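Local structure of alpha-L-rhamnosidase (Streptomyces avermitilis, 3W5M) at residues 107-112 against 316-321; 128-133 against 394-399; 348-353 against 378-383; 602-605 against 609-612; 651-656 against 925-930. The protein hydrolyses terminal non-reducing alpha-L-rhamnose residues from flavonoid glycosides and gum arabic, and binds L-rhamnose through a calcium-dependent carbohydrate-binding module. All coordinates share one frame; numbering follows the deposited sequence.

Contact 1: residues 107-112 against 316-321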
# COMPACT_ATOMS: atom_id res chain seq x y z
N TRP A 107 -22.18 19.69 0.77
CA TRP A 107 -22.15 19.42 2.19
C TRP A 107 -20.91 18.62 2.59
O TRP A 107 -20.27 17.96 1.73
CB TRP A 107 -23.44 18.68 2.64
CG TRP A 107 -23.72 17.37 1.93
CD1 TRP A 107 -24.58 17.17 0.86
CD2 TRP A 107 -23.19 16.06 2.26
NE1 TRP A 107 -24.57 15.84 0.49
CE2 TRP A 107 -23.74 15.14 1.34
CE3 TRP A 107 -22.29 15.59 3.23
CZ2 TRP A 107 -23.43 13.78 1.36
CZ3 TRP A 107 -21.97 14.23 3.25
CH2 TRP A 107 -22.54 13.33 2.32
N TRP A 108 -20.55 18.71 3.87
CA TRP A 108 -19.68 17.69 4.49
C TRP A 108 -20.34 17.27 5.79
O TRP A 108 -21.17 18.00 6.33
CB TRP A 108 -18.25 18.20 4.71
CG TRP A 108 -18.04 19.10 5.91
CD1 TRP A 108 -17.64 18.72 7.17
CD2 TRP A 108 -18.19 20.52 5.95
NE1 TRP A 108 -17.54 19.83 7.99
CE2 TRP A 108 -17.87 20.95 7.27
CE3 TRP A 108 -18.55 21.49 5.00
CZ2 TRP A 108 -17.90 22.29 7.65
CZ3 TRP A 108 -18.59 22.83 5.38
CH2 TRP A 108 -18.26 23.21 6.69
N GLU A 109 -20.00 16.09 6.29
CA GLU A 109 -20.56 15.63 7.54
C GLU A 109 -19.45 15.22 8.49
O GLU A 109 -18.57 14.44 8.14
CB GLU A 109 -21.55 14.47 7.28
CG GLU A 109 -22.27 14.00 8.54
CD GLU A 109 -23.30 12.91 8.26
OE1 GLU A 109 -24.13 13.10 7.34
OE2 GLU A 109 -23.31 11.87 8.96
N THR A 110 -19.49 15.76 9.71
CA THR A 110 -18.49 15.39 10.71
C THR A 110 -18.71 13.99 11.22
O THR A 110 -19.86 13.46 11.24
CB THR A 110 -18.48 16.40 11.89
OG1 THR A 110 -19.77 16.43 12.50
CG2 THR A 110 -18.15 17.77 11.38
N GLY A 111 -17.61 13.36 11.63
CA GLY A 111 -17.71 12.11 12.36
C GLY A 111 -17.86 12.33 13.86
O GLY A 111 -18.43 13.33 14.32
N LEU A 112 -17.31 11.38 14.62
CA LEU A 112 -17.47 11.36 16.06
C LEU A 112 -16.58 12.37 16.77
O LEU A 112 -16.84 12.72 17.92
CB LEU A 112 -17.22 9.95 16.58
CG LEU A 112 -18.27 8.89 16.17
CD1 LEU A 112 -18.00 7.56 16.85
CD2 LEU A 112 -19.69 9.33 16.47
N VAL A 316 -37.42 6.65 10.19
CA VAL A 316 -35.98 6.90 10.33
C VAL A 316 -35.62 8.15 9.57
O VAL A 316 -35.99 8.31 8.40
CB VAL A 316 -35.15 5.71 9.79
CG1 VAL A 316 -33.66 6.01 9.79
CG2 VAL A 316 -35.46 4.44 10.58
N SER A 317 -34.92 9.07 10.23
CA SER A 317 -34.40 10.23 9.55
C SER A 317 -32.98 9.99 9.06
O SER A 317 -32.58 10.57 8.05
CB SER A 317 -34.49 11.49 10.43
OG SER A 317 -33.77 11.30 11.65
N ARG A 318 -32.21 9.14 9.76
CA ARG A 318 -30.79 8.93 9.39
C ARG A 318 -30.22 7.74 10.15
O ARG A 318 -30.60 7.50 11.29
CB ARG A 318 -30.02 10.20 9.77
CG ARG A 318 -28.62 10.31 9.25
CD ARG A 318 -28.00 11.59 9.78
NE ARG A 318 -27.48 11.41 11.14
CZ ARG A 318 -26.61 12.26 11.71
NH1 ARG A 318 -26.19 13.33 11.04
NH2 ARG A 318 -26.17 12.03 12.95
N ALA A 319 -29.31 6.99 9.54
CA ALA A 319 -28.56 5.99 10.31
C ALA A 319 -27.12 5.99 9.82
O ALA A 319 -26.87 6.15 8.61
CB ALA A 319 -29.17 4.58 10.22
N ARG A 320 -26.18 5.82 10.76
CA ARG A 320 -24.76 5.81 10.46
C ARG A 320 -24.14 4.65 11.17
O ARG A 320 -24.54 4.31 12.31
CB ARG A 320 -24.07 7.09 11.00
CG ARG A 320 -24.59 8.38 10.38
CD ARG A 320 -24.19 8.47 8.91
NE ARG A 320 -24.61 9.72 8.28
CZ ARG A 320 -25.66 9.85 7.49
NH1 ARG A 320 -26.43 8.79 7.21
NH2 ARG A 320 -25.95 11.03 6.95
N LEU A 321 -23.20 3.98 10.51
CA LEU A 321 -22.38 3.01 11.19
C LEU A 321 -20.96 3.57 11.22
O LEU A 321 -20.41 3.90 10.18
CB LEU A 321 -22.37 1.63 10.49
CG LEU A 321 -21.48 0.54 11.08
CD1 LEU A 321 -22.07 0.04 12.39
CD2 LEU A 321 -21.28 -0.64 10.13

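Contact 2: residues 128-133 against 394-399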
# COMPACT_ATOMS: atom_id res chain seq x y z
N PRO A 128 -11.53 -20.58 21.47
CA PRO A 128 -11.69 -21.73 20.57
C PRO A 128 -11.71 -21.34 19.07
O PRO A 128 -11.44 -22.19 18.21
CB PRO A 128 -13.06 -22.30 20.98
CG PRO A 128 -13.28 -21.86 22.39
CD PRO A 128 -12.53 -20.57 22.56
N LEU A 129 -12.02 -20.08 18.76
CA LEU A 129 -12.14 -19.61 17.38
C LEU A 129 -10.91 -18.81 16.89
O LEU A 129 -10.67 -18.70 15.69
CB LEU A 129 -13.44 -18.81 17.19
CG LEU A 129 -14.78 -19.52 17.48
CD1 LEU A 129 -15.96 -18.58 17.20
CD2 LEU A 129 -14.92 -20.81 16.68
N THR A 130 -10.14 -18.27 17.83
CA THR A 130 -9.03 -17.40 17.46
C THR A 130 -7.67 -18.02 17.78
O THR A 130 -6.63 -17.47 17.42
CB THR A 130 -9.09 -16.05 18.19
OG1 THR A 130 -9.10 -16.26 19.61
CG2 THR A 130 -10.33 -15.28 17.76
N GLU A 131 -7.65 -19.13 18.51
CA GLU A 131 -6.39 -19.82 18.77
C GLU A 131 -6.36 -21.16 18.08
O GLU A 131 -7.34 -21.90 18.10
CB GLU A 131 -6.14 -19.99 20.27
CG GLU A 131 -5.26 -18.91 20.85
CD GLU A 131 -6.03 -17.64 21.14
OE1 GLU A 131 -6.61 -17.54 22.24
OE2 GLU A 131 -6.04 -16.73 20.26
N ALA A 132 -5.22 -21.48 17.49
CA ALA A 132 -5.01 -22.81 16.95
C ALA A 132 -5.00 -23.79 18.11
O ALA A 132 -4.63 -23.41 19.24
CB ALA A 132 -3.70 -22.87 16.18
N PRO A 133 -5.42 -25.05 17.86
CA PRO A 133 -5.18 -26.15 18.79
C PRO A 133 -3.73 -26.01 19.28
O PRO A 133 -2.85 -25.84 18.46
CB PRO A 133 -5.31 -27.38 17.88
CG PRO A 133 -6.36 -26.97 16.89
CD PRO A 133 -6.17 -25.50 16.66
N GLY A 394 -0.50 -7.48 18.01
CA GLY A 394 -1.34 -8.22 18.95
C GLY A 394 -1.59 -9.61 18.40
O GLY A 394 -1.18 -9.93 17.26
N GLU A 395 -2.27 -10.43 19.19
CA GLU A 395 -2.42 -11.86 18.84
C GLU A 395 -3.75 -12.20 18.21
O GLU A 395 -3.84 -13.18 17.47
CB GLU A 395 -2.33 -12.73 20.11
CG GLU A 395 -1.11 -12.50 20.98
CD GLU A 395 0.07 -13.36 20.57
OE1 GLU A 395 -0.13 -14.54 20.21
OE2 GLU A 395 1.22 -12.85 20.62
N ARG A 396 -4.78 -11.42 18.54
CA ARG A 396 -6.15 -11.73 18.12
C ARG A 396 -6.77 -10.46 17.59
O ARG A 396 -6.61 -9.38 18.20
CB ARG A 396 -7.01 -12.19 19.31
CG ARG A 396 -6.66 -13.56 19.84
CD ARG A 396 -7.21 -13.77 21.24
NE ARG A 396 -6.16 -14.27 22.13
CZ ARG A 396 -5.34 -13.49 22.83
NH1 ARG A 396 -5.46 -12.17 22.75
NH2 ARG A 396 -4.41 -14.02 23.61
N PRO A 397 -7.52 -10.58 16.49
CA PRO A 397 -8.20 -9.36 16.05
C PRO A 397 -9.44 -8.96 16.85
O PRO A 397 -10.12 -9.81 17.47
CB PRO A 397 -8.53 -9.66 14.57
CG PRO A 397 -8.59 -11.12 14.49
CD PRO A 397 -7.61 -11.66 15.50
N ALA A 398 -9.73 -7.67 16.82
CA ALA A 398 -10.84 -7.11 17.54
C ALA A 398 -11.63 -6.12 16.70
O ALA A 398 -11.08 -5.47 15.82
CB ALA A 398 -10.34 -6.45 18.85
N LEU A 399 -12.92 -6.02 16.98
CA LEU A 399 -13.89 -5.15 16.29
C LEU A 399 -14.42 -4.07 17.22
O LEU A 399 -14.74 -4.33 18.39
CB LEU A 399 -15.08 -6.00 15.79
CG LEU A 399 -16.22 -5.24 15.12
CD1 LEU A 399 -15.85 -4.68 13.75
CD2 LEU A 399 -17.48 -6.11 15.03

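Contact 3: residues 348-353 against 378-383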
# COMPACT_ATOMS: atom_id res chain seq x y z
N THR A 348 -2.04 1.46 10.22
CA THR A 348 -1.38 2.53 10.97
C THR A 348 -0.57 1.89 12.11
O THR A 348 -0.70 0.68 12.36
CB THR A 348 -2.38 3.56 11.54
OG1 THR A 348 -3.43 2.88 12.26
CG2 THR A 348 -2.99 4.43 10.41
N ASP A 349 0.26 2.67 12.81
CA ASP A 349 0.83 2.12 14.04
C ASP A 349 -0.28 2.04 15.10
O ASP A 349 -0.60 3.05 15.77
CB ASP A 349 2.03 2.96 14.54
CG ASP A 349 2.56 2.49 15.91
OD1 ASP A 349 2.02 1.54 16.54
OD2 ASP A 349 3.53 3.10 16.41
N TYR A 350 -0.85 0.84 15.26
CA TYR A 350 -2.05 0.68 16.09
C TYR A 350 -1.89 1.03 17.58
O TYR A 350 -2.87 1.20 18.30
CB TYR A 350 -2.60 -0.74 15.96
CG TYR A 350 -2.92 -1.11 14.53
CD1 TYR A 350 -4.01 -0.54 13.86
CD2 TYR A 350 -2.12 -2.04 13.84
CE1 TYR A 350 -4.29 -0.90 12.52
CE2 TYR A 350 -2.39 -2.38 12.52
CZ TYR A 350 -3.50 -1.83 11.88
OH TYR A 350 -3.74 -2.21 10.57
N ARG A 351 -0.65 1.11 18.04
CA ARG A 351 -0.38 1.58 19.40
C ARG A 351 -0.71 3.07 19.50
O ARG A 351 -1.19 3.54 20.53
CB ARG A 351 1.09 1.37 19.75
CG ARG A 351 1.54 -0.08 19.85
CD ARG A 351 3.05 -0.22 19.72
NE ARG A 351 3.54 -0.06 18.34
CZ ARG A 351 4.82 -0.14 17.99
NH1 ARG A 351 5.75 -0.37 18.92
NH2 ARG A 351 5.19 0.01 16.71
N LYS A 352 -0.45 3.82 18.42
CA LYS A 352 -0.64 5.26 18.42
C LYS A 352 -1.98 5.70 17.88
O LYS A 352 -2.58 6.65 18.40
CB LYS A 352 0.50 5.96 17.68
CG LYS A 352 1.84 5.75 18.39
CD LYS A 352 2.92 6.64 17.84
CE LYS A 352 4.18 6.51 18.68
NZ LYS A 352 5.15 7.56 18.25
N ARG A 353 -2.47 5.03 16.83
CA ARG A 353 -3.74 5.44 16.24
C ARG A 353 -4.34 4.29 15.43
O ARG A 353 -3.62 3.41 14.91
CB ARG A 353 -3.58 6.69 15.36
CG ARG A 353 -2.85 6.44 14.04
CD ARG A 353 -2.56 7.71 13.25
NE ARG A 353 -1.57 8.52 13.96
CZ ARG A 353 -1.84 9.70 14.52
NH1 ARG A 353 -3.07 10.24 14.42
NH2 ARG A 353 -0.88 10.35 15.18
N PRO A 378 -7.15 -11.13 10.84
CA PRO A 378 -5.85 -10.63 11.40
C PRO A 378 -5.23 -9.40 10.74
O PRO A 378 -4.72 -8.54 11.48
CB PRO A 378 -4.91 -11.85 11.25
CG PRO A 378 -5.85 -13.03 11.13
CD PRO A 378 -7.02 -12.53 10.35
N GLY A 379 -5.21 -9.31 9.40
CA GLY A 379 -4.64 -8.14 8.69
C GLY A 379 -3.20 -7.84 9.08
O GLY A 379 -2.41 -8.75 9.32
N TRP A 380 -2.87 -6.56 9.15
CA TRP A 380 -1.53 -6.13 9.54
C TRP A 380 -1.37 -6.17 11.05
O TRP A 380 -0.26 -6.31 11.56
CB TRP A 380 -1.30 -4.67 9.11
CG TRP A 380 -1.17 -4.43 7.64
CD1 TRP A 380 -0.02 -4.54 6.87
CD2 TRP A 380 -2.20 -3.99 6.77
NE1 TRP A 380 -0.30 -4.19 5.58
CE2 TRP A 380 -1.62 -3.85 5.48
CE3 TRP A 380 -3.56 -3.73 6.94
CZ2 TRP A 380 -2.37 -3.45 4.36
CZ3 TRP A 380 -4.30 -3.30 5.83
CH2 TRP A 380 -3.71 -3.17 4.55
N TYR A 381 -2.49 -6.05 11.76
CA TYR A 381 -2.46 -6.05 13.21
C TYR A 381 -1.89 -7.38 13.78
O TYR A 381 -1.06 -7.37 14.68
CB TYR A 381 -3.86 -5.78 13.74
CG TYR A 381 -3.92 -5.76 15.24
CD1 TYR A 381 -3.53 -4.63 15.95
CD2 TYR A 381 -4.33 -6.89 15.93
CE1 TYR A 381 -3.56 -4.62 17.34
CE2 TYR A 381 -4.37 -6.91 17.31
CZ TYR A 381 -3.98 -5.76 18.01
OH TYR A 381 -4.01 -5.79 19.39
N ALA A 382 -2.34 -8.51 13.24
CA ALA A 382 -2.01 -9.82 13.83
C ALA A 382 -1.48 -10.85 12.83
O ALA A 382 -0.95 -11.88 13.22
CB ALA A 382 -3.22 -10.36 14.59
N GLY A 383 -1.58 -10.57 11.52
CA GLY A 383 -1.15 -11.54 10.52
C GLY A 383 0.29 -11.30 10.09
O GLY A 383 0.96 -10.40 10.64
O HOH W 1 -4.81 -4.69 10.26

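Contact 4: residues 602-605 against 609-612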
# COMPACT_ATOMS: atom_id res chain seq x y z
N PHE A 602 -2.16 11.56 -20.62
CA PHE A 602 -0.95 11.83 -21.39
C PHE A 602 -0.96 10.93 -22.61
O PHE A 602 -1.15 9.72 -22.48
CB PHE A 602 0.27 11.53 -20.51
CG PHE A 602 1.60 11.69 -21.19
CD1 PHE A 602 2.12 12.95 -21.46
CD2 PHE A 602 2.37 10.58 -21.51
CE1 PHE A 602 3.39 13.09 -22.06
CE2 PHE A 602 3.62 10.70 -22.11
CZ PHE A 602 4.13 11.97 -22.38
N GLU A 603 -0.75 11.53 -23.79
CA GLU A 603 -0.70 10.77 -25.04
C GLU A 603 0.23 11.45 -26.03
O GLU A 603 0.15 12.67 -26.22
CB GLU A 603 -2.09 10.61 -25.63
CG GLU A 603 -2.14 9.72 -26.87
CD GLU A 603 -3.52 9.67 -27.49
OE1 GLU A 603 -4.43 10.41 -27.03
OE2 GLU A 603 -3.70 8.88 -28.45
N THR A 604 1.11 10.67 -26.64
CA THR A 604 2.04 11.15 -27.67
C THR A 604 1.83 10.34 -28.94
O THR A 604 1.05 9.37 -28.95
CB THR A 604 3.52 11.01 -27.24
OG1 THR A 604 3.92 9.63 -27.31
CG2 THR A 604 3.78 11.55 -25.83
N ASN A 605 2.50 10.74 -30.02
CA ASN A 605 2.57 9.96 -31.26
C ASN A 605 3.40 8.67 -31.16
O ASN A 605 3.37 7.86 -32.09
CB ASN A 605 3.15 10.82 -32.40
CG ASN A 605 4.58 11.25 -32.13
OD1 ASN A 605 4.83 12.11 -31.27
ND2 ASN A 605 5.53 10.66 -32.85
N LEU A 609 6.16 5.49 -25.49
CA LEU A 609 6.05 6.45 -24.38
C LEU A 609 4.69 6.35 -23.76
O LEU A 609 4.55 6.56 -22.56
CB LEU A 609 6.31 7.89 -24.82
CG LEU A 609 7.71 8.20 -25.34
CD1 LEU A 609 7.72 9.68 -25.68
CD2 LEU A 609 8.83 7.81 -24.38
N ASN A 610 3.69 6.06 -24.59
CA ASN A 610 2.35 5.84 -24.08
C ASN A 610 2.31 4.62 -23.16
O ASN A 610 1.61 4.64 -22.13
CB ASN A 610 1.35 5.75 -25.22
CG ASN A 610 1.36 7.01 -26.10
OD1 ASN A 610 1.79 8.09 -25.67
ND2 ASN A 610 0.88 6.87 -27.31
N LYS A 611 3.07 3.58 -23.53
CA LYS A 611 3.23 2.39 -22.68
C LYS A 611 3.97 2.69 -21.38
O LYS A 611 3.58 2.22 -20.29
CB LYS A 611 3.92 1.25 -23.44
CG LYS A 611 3.94 -0.07 -22.68
CD LYS A 611 2.53 -0.48 -22.27
CE LYS A 611 2.49 -1.93 -21.85
NZ LYS A 611 1.08 -2.31 -21.48
N LEU A 612 5.04 3.48 -21.48
CA LEU A 612 5.77 3.88 -20.32
C LEU A 612 4.86 4.60 -19.27
O LEU A 612 4.87 4.25 -18.06
CB LEU A 612 6.97 4.77 -20.71
CG LEU A 612 7.84 5.22 -19.56
CD1 LEU A 612 8.37 4.05 -18.74
CD2 LEU A 612 9.00 6.07 -20.10

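Contact 5: residues 651-656 against 925-930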
# COMPACT_ATOMS: atom_id res chain seq x y z
N ALA A 651 4.09 10.83 -8.65
CA ALA A 651 2.82 10.37 -8.05
C ALA A 651 1.81 11.49 -7.97
O ALA A 651 0.62 11.28 -8.23
CB ALA A 651 3.07 9.82 -6.65
N ALA A 652 2.28 12.70 -7.63
CA ALA A 652 1.39 13.86 -7.52
C ALA A 652 0.91 14.45 -8.85
O ALA A 652 0.01 15.31 -8.86
CB ALA A 652 2.03 14.96 -6.66
N TYR A 653 1.50 14.02 -9.98
CA TYR A 653 0.89 14.29 -11.27
C TYR A 653 -0.24 13.29 -11.56
O TYR A 653 -1.34 13.67 -11.97
CB TYR A 653 1.93 14.17 -12.39
CG TYR A 653 2.80 15.39 -12.70
CD1 TYR A 653 2.33 16.42 -13.53
CD2 TYR A 653 4.10 15.46 -12.25
CE1 TYR A 653 3.15 17.52 -13.85
CE2 TYR A 653 4.92 16.55 -12.58
CZ TYR A 653 4.44 17.57 -13.38
OH TYR A 653 5.27 18.65 -13.70
N THR A 654 0.05 12.01 -11.35
CA THR A 654 -0.81 10.99 -11.95
C THR A 654 -2.05 10.59 -11.14
O THR A 654 -3.02 10.18 -11.74
CB THR A 654 -0.00 9.76 -12.34
OG1 THR A 654 0.98 9.56 -11.35
CG2 THR A 654 0.71 10.02 -13.69
N MET A 655 -2.01 10.72 -9.82
CA MET A 655 -3.23 10.54 -9.00
C MET A 655 -3.29 11.66 -7.98
O MET A 655 -2.26 12.25 -7.63
CB MET A 655 -3.19 9.23 -8.23
CG MET A 655 -3.16 7.99 -9.10
SD MET A 655 -3.03 6.46 -8.15
CE MET A 655 -4.68 6.27 -7.44
N GLU A 656 -4.50 11.97 -7.52
CA GLU A 656 -4.65 12.84 -6.37
C GLU A 656 -4.00 12.11 -5.18
O GLU A 656 -4.52 11.13 -4.68
CB GLU A 656 -6.11 13.20 -6.10
CG GLU A 656 -6.27 14.15 -4.91
CD GLU A 656 -6.53 13.43 -3.58
OE1 GLU A 656 -7.57 12.75 -3.47
OE2 GLU A 656 -5.70 13.55 -2.63
N TRP A 925 9.44 14.02 -15.58
CA TRP A 925 10.15 14.66 -16.70
C TRP A 925 9.28 14.70 -17.96
O TRP A 925 9.21 15.71 -18.65
CB TRP A 925 11.51 14.00 -16.96
CG TRP A 925 12.28 14.73 -18.05
CD1 TRP A 925 13.21 15.74 -17.88
CD2 TRP A 925 12.16 14.53 -19.48
NE1 TRP A 925 13.68 16.16 -19.12
CE2 TRP A 925 13.05 15.44 -20.11
CE3 TRP A 925 11.40 13.65 -20.28
CZ2 TRP A 925 13.20 15.51 -21.50
CZ3 TRP A 925 11.55 13.72 -21.67
CH2 TRP A 925 12.44 14.64 -22.26
N MET A 926 8.58 13.60 -18.26
CA MET A 926 7.70 13.59 -19.38
C MET A 926 6.57 14.61 -19.23
O MET A 926 6.20 15.27 -20.21
CB MET A 926 7.11 12.19 -19.59
CG MET A 926 8.13 11.11 -19.91
SD MET A 926 7.39 9.76 -20.87
CE MET A 926 6.24 9.15 -19.64
N TYR A 927 6.00 14.73 -18.03
CA TYR A 927 4.81 15.54 -17.86
C TYR A 927 5.20 17.00 -17.95
O TYR A 927 4.50 17.78 -18.58
CB TYR A 927 4.06 15.19 -16.55
CG TYR A 927 3.79 13.70 -16.40
CD1 TYR A 927 3.52 12.90 -17.53
CD2 TYR A 927 3.84 13.08 -15.16
CE1 TYR A 927 3.30 11.53 -17.40
CE2 TYR A 927 3.63 11.71 -15.04
CZ TYR A 927 3.34 10.95 -16.16
OH TYR A 927 3.13 9.58 -16.01
N ALA A 928 6.37 17.33 -17.39
CA ALA A 928 6.89 18.70 -17.37
C ALA A 928 7.42 19.16 -18.73
O ALA A 928 7.27 20.33 -19.08
CB ALA A 928 7.94 18.87 -16.28
N ASN A 929 7.98 18.24 -19.51
CA ASN A 929 8.73 18.60 -20.74
C ASN A 929 8.14 18.16 -22.06
O ASN A 929 8.26 18.87 -23.07
CB ASN A 929 10.15 18.09 -20.62
CG ASN A 929 10.87 18.65 -19.41
OD1 ASN A 929 11.11 17.94 -18.44
ND2 ASN A 929 11.19 19.93 -19.45
N ILE A 930 7.46 17.02 -22.08
CA ILE A 930 6.80 16.60 -23.30
C ILE A 930 5.40 17.18 -23.30
O ILE A 930 4.98 17.83 -24.26
CB ILE A 930 6.79 15.05 -23.50
CG1 ILE A 930 8.23 14.52 -23.47
CG2 ILE A 930 6.04 14.69 -24.79
CD1 ILE A 930 8.38 13.00 -23.44

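Contact 1: residues 107-112 against 316-321
E109 and R320 meet because their side chains are aimed at each other: CG of E109 stands opposite its backbone N (chi1 -175°) and the chain runs straight on from there, while R320 bends at chi2 (-68°) and presents the NE side of its guanidinium. The two groups arrive from opposite directions and lie nearly in one plane, 15° apart. R320 grips the carboxylate side-on, NE giving its hydrogen to E109 OE2 at 2.6 Å and NH2 to E109 OE1 at 2.8 Å. Both bonds are almost straight and both use syn lone pairs. The remaining nitrogen, R320 NH1, turns back to its own strand and bonds A319 O at 3.0 Å, which helps fix the rotation of the group. R318 adds charge alone: its NH1 is 3.8 Å from E109 OE2, which sits over a guanidinium face, while its firmer partners are R83 O and E406. E109 OE1 also pairs with R85. The contact joins the edge strand 106-110 of the N-terminal immunoglobulin-like domain to strand 316-326 of a following beta domain. One buried carboxylate among three arginines should be held firmly in its ionised form, making this a strongly electrostatic domain junction.

Contact 2: residues 128-133 against 394-399
Charge pairing links E131 to R396 across this surface contact, and it is loose. R396 NE lies 3.1 Å from E131 OE2 and 3.3 Å from E131 OE1, and both hydrogen bonds are weak; the one to OE2 is strongly bent, at 121°. The carboxylate stands steeply against the guanidinium, their planes 77° apart, so no flat two-nitrogen grip forms. E131 reaches this place through a bend at chi2 (80°), which folds its chain back toward the arginine.

Within 128-133, T130 OG1 donates to E131 OE2 at 3.2 Å, from above the carboxylate plane, and also makes a weak bond with P126 O. Van der Waals contact comes from the same hydroxyl, with T130 OG1 3.5 Å from R396 CD and the two side chains crossing at about a right angle.

T130 ends the short helix 127-130 and E131 follows it, near the start of the rhamnose-binding CBM67 module, while R396 belongs to the loop leading into strand 398-407. The outer end of the arginine is held by D465 through NH1. R396 is thus shared between two acids, D465 and the weakly bonded E131, so the pairing with E131 is probably mainly electrostatic, with little directional hold.

Contact 3: residues 348-353 against 378-383
Y350 meets Y381 and W380 along the whole length of its side chain. Its CB already lies in the plane of the Y381 ring, at the edge, 4.0 Å from Y381 CD1. With chi1 at -57°, CG is opposite the carbonyl carbon and the ring swings toward 378-383. CG comes within 3.8 Å of Y381 CD1, and CD2 is closer still, at 3.6 Å from that same atom. The pair is an offset edge-to-face stack, the edge of Y381 directed to the face of Y350, with centroids 5.5 Å apart and planes at 73°. Farther out, CE2 of Y350 rests against the backbone of Y381, 3.7 Å from Y381 CA. Carbonyl O of T348 sits over the centre of the Y350 ring, 3.3 Å above its plane.

This region of the beta domain places the turn before strand 353-360 against the short helix 379-382, which follows strand 368-377. An Asx turn shapes the first of these: D349 OD1 accepts from R351 N and, from the other face of the carboxylate, from R351 NE in a salt bridge.

At the tip, Y350 OH touches W380 CB. A water donates to this phenol oxygen at 2.7 Å and accepts from Y381 N, bridging the turn to the helix, and G346 O is a further partner of the hydroxyl. The indole of W380 leads away to stack on W347, and its side chain lies about 10 Å from those of D630, which binds rhamnose, and E636, the probable proton donor.

Contact 4: residues 602-605 against 609-612
The ring of F602 has the carbonyl O of L609 at its edge, near the ring plane and 4.3 Å from F602 CE2, while the ring of H613 meets F602 from farther along the helix. The other flat group is the amide of N610, which faces the backbone of T604 and works with both its ends. T604 O lies in the amide plane and receives N610 ND2 at 3.0 Å in a nearly straight bond (170°), although the nitrogen stands above the plane of that carbonyl. At the other end, N610 OD1 takes T604 N at 2.8 Å, the donor tilted 19° from the amide carbonyl plane.

OD1 has a second donor in T604 OG1, 3.1 Å away and well above the same plane. The threonine's chi1 of 74° sets OG1 between its backbone N and carbonyl carbon and turns it to the helix; OG1 also bonds V606 N. The CB of L609 packs against T604 OG1 at 3.9 Å. On the strand's other side E603 points away, pairing with R957.

The contact closes the sharp turn from strand 600-604, at the edge of an antiparallel sheet, into helix 607-622 of the six-hairpin catalytic domain. Helix 923-929 covers F602 and L612 through M926. Through a single amide, N610 satisfies both the N-H and the C=O of T604, in the manner of another strand's backbone; three hydrogen bonds therefore fix its rotation and tie the first turn of the helix to the strand end.

Contact 5: residues 651-656 against 925-930
Y927 carries the contact with Y653 and T654; W925 and M926, before it in the helix, turn to other neighbours, the indole of W925 meeting Y871. CB of Y927 sits over a face of the Y653 ring, 3.8 Å from its centroid and 16° off the normal, a CH-pi contact. With chi1 at -52°, the Y927 ring then leans back across Y653 and offers it an edge: CD2 of Y927 is 3.5 Å from Y653 CG, and the planes make 60° in an edge-to-face pair with centroids 5.3 Å apart. The two tyrosines slide past each other in opposite directions. Farther out, T654 CG2 comes at about a right angle and lies 3.4 Å from Y927 OH, which is itself bonded to H613 ND1.

A928 follows with its methyl against the phenol tip, CB 3.7 Å from Y653 OH; that hydroxyl is taken up by I933 O. Both buried phenol groups thus find polar partners beyond the aromatic pair.

The pair joins the C-terminal ends of helices 641-654 and 923-929, far apart in sequence within the six-hairpin catalytic domain. Helix 607-622 lies against T654 and Y927, strand 600-604 packs on T654, M926 and I930, and helix 867-875 lies beside W925 and I930.

In the fold
Along the chain, contacts 1 and 2 cross, contact 3 is nested within the loop closed by contact 2, and contacts 4 and 5 follow. Contacts 1 and 2, with centres about 32 Å apart, reach neighbouring strands of one sheet, 316-326 and 398-407, tying the N-terminal immunoglobulin-like domain and the region near CBM67 to the same beta domain. Contact 3 touches contact 2, Y381 and A382 packing on R396 and G394. Contacts 4 and 5, with centres about 12 Å apart, share the catalytic domain and meet where M926 and I930 pack on F602, T604, L609 and L612. Their centres lie about 37 to 49 Å from those of contacts 1 and 2, so the set spans the multidomain enzyme.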